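Local coordinates for cupin 2, conserved barrel domain protein (Shewanella frigidimarina, PDB 2PFW) that is of unknown function but adopts an RmlC-like cupin barrel, assembles as two chains and probably belongs with the KdgF-type cupins, at residues 7-11 with 12-16. Residues are numbered along the deposited sequence; the frame is centred on the assembly and turned at random.
Sequences HFSFG and EQTEI
Phe10 and Gln13 run out from the turn alongside each other, and the glutamine oxygen meets the rim of the phenyl ring almost level with it. Gln13 OE1 comes within 3.1 Å of Phe10 CD2, an edge contact; the amide and ring planes are 47° apart. The extended glutamine chain lays CG along Phe10 CB and takes the amide out beside the ring, and the twist at chi3 (-98°) turns OE1 to CD2. A water donates to the same OE1 and accepts a weak bond from Phe10 N.

Beneath the side chains the backbone makes a type I beta turn, Phe10 to Gln13, with Gly11 and Glu12 at its centre. Phe10 O takes two N-H groups: Gln13 N at 2.9 Å, the i to i+3 bond of that turn, reaching it from above the carbonyl plane, and Thr14 N at 3.2 Å, nearly in line with the C=O, closing a wider alpha-turn on the same oxygen. Thr14 places OG1 beside its own backbone N (chi1 -44°), and this brings the hydroxyl 4.0 Å from Ser9 CB.

With an alanine at Phe10, Gln13 OE1 would probably lose the ring edge beside it, leaving the glutamine amide freer to turn.

Across the bend, a second water donates to Gly11 O and Thr14 O, tying the turn to the residue that follows it, and Gln26 NE2 of strand 23-31 also bonds both carbonyls. Strand 8-9 pairs antiparallel with the second subunit, whose Asp80 accepts from Gly11 N. The chemistry is thus mostly backbone polar bonding, which fixes the bend as the chain leaves the intersubunit sheet, while Phe10 and Gln13 dress its partly solvated surface.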
ATOM      1  N   HIS A   7      12.375  10.056  -1.473  1.00 22.55           N
ATOM      2  CA  HIS A   7      11.026  10.319  -1.954  1.00 22.11           C
ATOM      3  C   HIS A   7      10.629   9.365  -3.078  1.00 16.89           C
ATOM      4  O   HIS A   7       9.444   9.215  -3.368  1.00 14.64           O
ATOM      5  CB  HIS A   7      10.901  11.763  -2.441  1.00 26.45           C
ATOM      6  CG  HIS A   7      11.048  12.772  -1.344  1.00 31.10           C
ATOM      7  ND1 HIS A   7      11.271  14.108  -1.595  1.00 33.53           N
ATOM      8  CD2 HIS A   7      11.005  12.651   0.005  1.00 29.27           C
ATOM      9  CE1 HIS A   7      11.360  14.765  -0.454  1.00 33.58           C
ATOM     10  NE2 HIS A   7      11.202  13.903   0.535  1.00 30.59           N
ATOM     11  N   PHE A   8      11.624   8.744  -3.695  1.00 20.47           N
ATOM     12  CA  PHE A   8      11.407   7.840  -4.816  1.00 21.20           C
ATOM     13  C   PHE A   8      12.077   6.494  -4.562  1.00 14.89           C
ATOM     14  O   PHE A   8      13.189   6.425  -4.049  1.00 18.53           O
ATOM     15  CB  PHE A   8      11.940   8.438  -6.117  1.00 20.63           C
ATOM     16  CG  PHE A   8      11.153   9.621  -6.646  1.00 16.06           C
ATOM     17  CD1 PHE A   8       9.999   9.450  -7.375  1.00 16.32           C
ATOM     18  CD2 PHE A   8      11.594  10.918  -6.409  1.00 22.83           C
ATOM     19  CE1 PHE A   8       9.290  10.529  -7.870  1.00 20.35           C
ATOM     20  CE2 PHE A   8      10.895  12.005  -6.894  1.00 15.85           C
ATOM     21  CZ  PHE A   8       9.740  11.813  -7.626  1.00 18.23           C
ATOM     22  N   SER A   9      11.404   5.403  -4.936  1.00 22.64           N
ATOM     23  CA  SER A   9      12.071   4.097  -4.886  1.00 21.68           C
ATOM     24  C   SER A   9      11.789   3.308  -6.163  1.00 18.03           C
ATOM     25  O   SER A   9      10.649   3.246  -6.619  1.00 21.87           O
ATOM     26  CB  SER A   9      11.624   3.314  -3.653  1.00 21.96           C
ATOM     27  OG  SER A   9      12.177   3.851  -2.467  1.00 24.18           O
ATOM     28  N   PHE A  10      12.835   2.724  -6.718  1.00 23.26           N
ATOM     29  CA  PHE A  10      12.787   1.866  -7.888  1.00 24.25           C
ATOM     30  C   PHE A  10      12.907   0.400  -7.483  1.00 19.60           C
ATOM     31  O   PHE A  10      13.917   0.033  -6.882  1.00 21.65           O
ATOM     32  CB  PHE A  10      13.941   2.224  -8.818  1.00 25.80           C
ATOM     33  CG  PHE A  10      13.776   3.546  -9.544  1.00 22.50           C
ATOM     34  CD1 PHE A  10      12.693   3.742 -10.376  1.00 24.34           C
ATOM     35  CD2 PHE A  10      14.702   4.559  -9.373  1.00 28.41           C
ATOM     36  CE1 PHE A  10      12.524   4.938 -11.051  1.00 29.91           C
ATOM     37  CE2 PHE A  10      14.545   5.755 -10.056  1.00 31.20           C
ATOM     38  CZ  PHE A  10      13.459   5.943 -10.889  1.00 25.59           C
ATOM     39  N   GLY A  11      11.900  -0.393  -7.803  1.00 24.61           N
ATOM     40  CA  GLY A  11      11.837  -1.795  -7.426  1.00 25.26           C
ATOM     41  C   GLY A  11      13.091  -2.564  -7.787  1.00 25.05           C
ATOM     42  O   GLY A  11      13.447  -3.538  -7.123  1.00 28.70           O
ATOM     43  N   GLU A  12      13.785  -2.136  -8.840  1.00 26.74           N
ATOM     44  CA  GLU A  12      14.941  -2.861  -9.351  1.00 27.63           C
ATOM     45  C   GLU A  12      16.222  -2.495  -8.621  1.00 25.43           C
ATOM     46  O   GLU A  12      17.253  -3.142  -8.829  1.00 26.06           O
ATOM     47  CB  GLU A  12      15.108  -2.597 -10.854  1.00 27.90           C
ATOM     48  CG  GLU A  12      13.878  -2.871 -11.689  1.00 26.90           C
ATOM     49  CD  GLU A  12      13.428  -4.319 -11.661  1.00 33.08           C
ATOM     50  OE1 GLU A  12      14.277  -5.223 -11.802  1.00 39.03           O
ATOM     51  OE2 GLU A  12      12.208  -4.554 -11.500  1.00 40.88           O
ATOM     52  N   GLN A  13      16.207  -1.471  -7.759  1.00 26.33           N
ATOM     53  CA  GLN A  13      17.441  -1.182  -7.020  1.00 26.18           C
ATOM     54  C   GLN A  13      17.317  -1.488  -5.529  1.00 23.28           C
ATOM     55  O   GLN A  13      18.266  -1.995  -4.928  1.00 27.71           O
ATOM     56  CB  GLN A  13      17.882   0.270  -7.193  1.00 27.19           C
ATOM     57  CG  GLN A  13      17.672   0.869  -8.571  1.00 28.58           C
ATOM     58  CD  GLN A  13      18.129   2.317  -8.613  1.00 28.33           C
ATOM     59  OE1 GLN A  13      17.328   3.243  -8.486  1.00 37.37           O
ATOM     60  NE2 GLN A  13      19.426   2.522  -8.790  1.00 28.97           N
ATOM     61  N   THR A  14      16.182  -1.179  -4.914  1.00 26.21           N
ATOM     62  CA  THR A  14      16.067  -1.338  -3.468  1.00 28.27           C
ATOM     63  C   THR A  14      16.326  -2.792  -3.073  1.00 29.93           C
ATOM     64  O   THR A  14      15.764  -3.711  -3.673  1.00 31.35           O
ATOM     65  CB  THR A  14      14.695  -0.953  -2.891  1.00 28.15           C
ATOM     66  OG1 THR A  14      14.190   0.273  -3.428  1.00 31.22           O
ATOM     67  CG2 THR A  14      14.853  -0.739  -1.386  1.00 28.90           C
ATOM     68  N   GLU A  15      17.167  -3.027  -2.070  1.00 29.95           N
ATOM     69  CA  GLU A  15      17.499  -4.406  -1.725  1.00 33.83           C
ATOM     70  C   GLU A  15      16.237  -5.179  -1.337  1.00 34.29           C
ATOM     71  O   GLU A  15      15.357  -4.675  -0.641  1.00 34.52           O
ATOM     72  CB  GLU A  15      18.532  -4.494  -0.606  1.00 37.45           C
ATOM     73  CG  GLU A  15      18.807  -5.896  -0.087  1.00 38.40           C
ATOM     74  CD  GLU A  15      19.805  -6.684  -0.912  1.00 43.70           C
ATOM     75  OE1 GLU A  15      19.696  -6.643  -2.158  1.00 48.09           O
ATOM     76  OE2 GLU A  15      20.692  -7.344  -0.330  1.00 53.59           O
ATOM     77  N   ILE A  16      16.157  -6.421  -1.804  1.00 35.84           N
ATOM     78  CA  ILE A  16      15.168  -7.377  -1.302  1.00 31.99           C
ATOM     79  C   ILE A  16      15.827  -8.232  -0.223  1.00 34.42           C
ATOM     80  O   ILE A  16      16.823  -8.909  -0.477  1.00 36.46           O
ATOM     81  CB  ILE A  16      14.587  -8.222  -2.440  1.00 34.14           C
ATOM     82  CG1 ILE A  16      13.884  -7.378  -3.514  1.00 33.05           C
ATOM     83  CG2 ILE A  16      13.660  -9.300  -1.903  1.00 31.88           C
ATOM     84  CD1 ILE A  16      13.890  -7.984  -4.900  1.00 33.89           C
TER
HETATM   85  O   HOH W   1      16.081   3.489  -5.710  1.00 26.35           O
HETATM   86  O   HOH W   2      15.710  -5.027  -6.073  1.00 30.49           O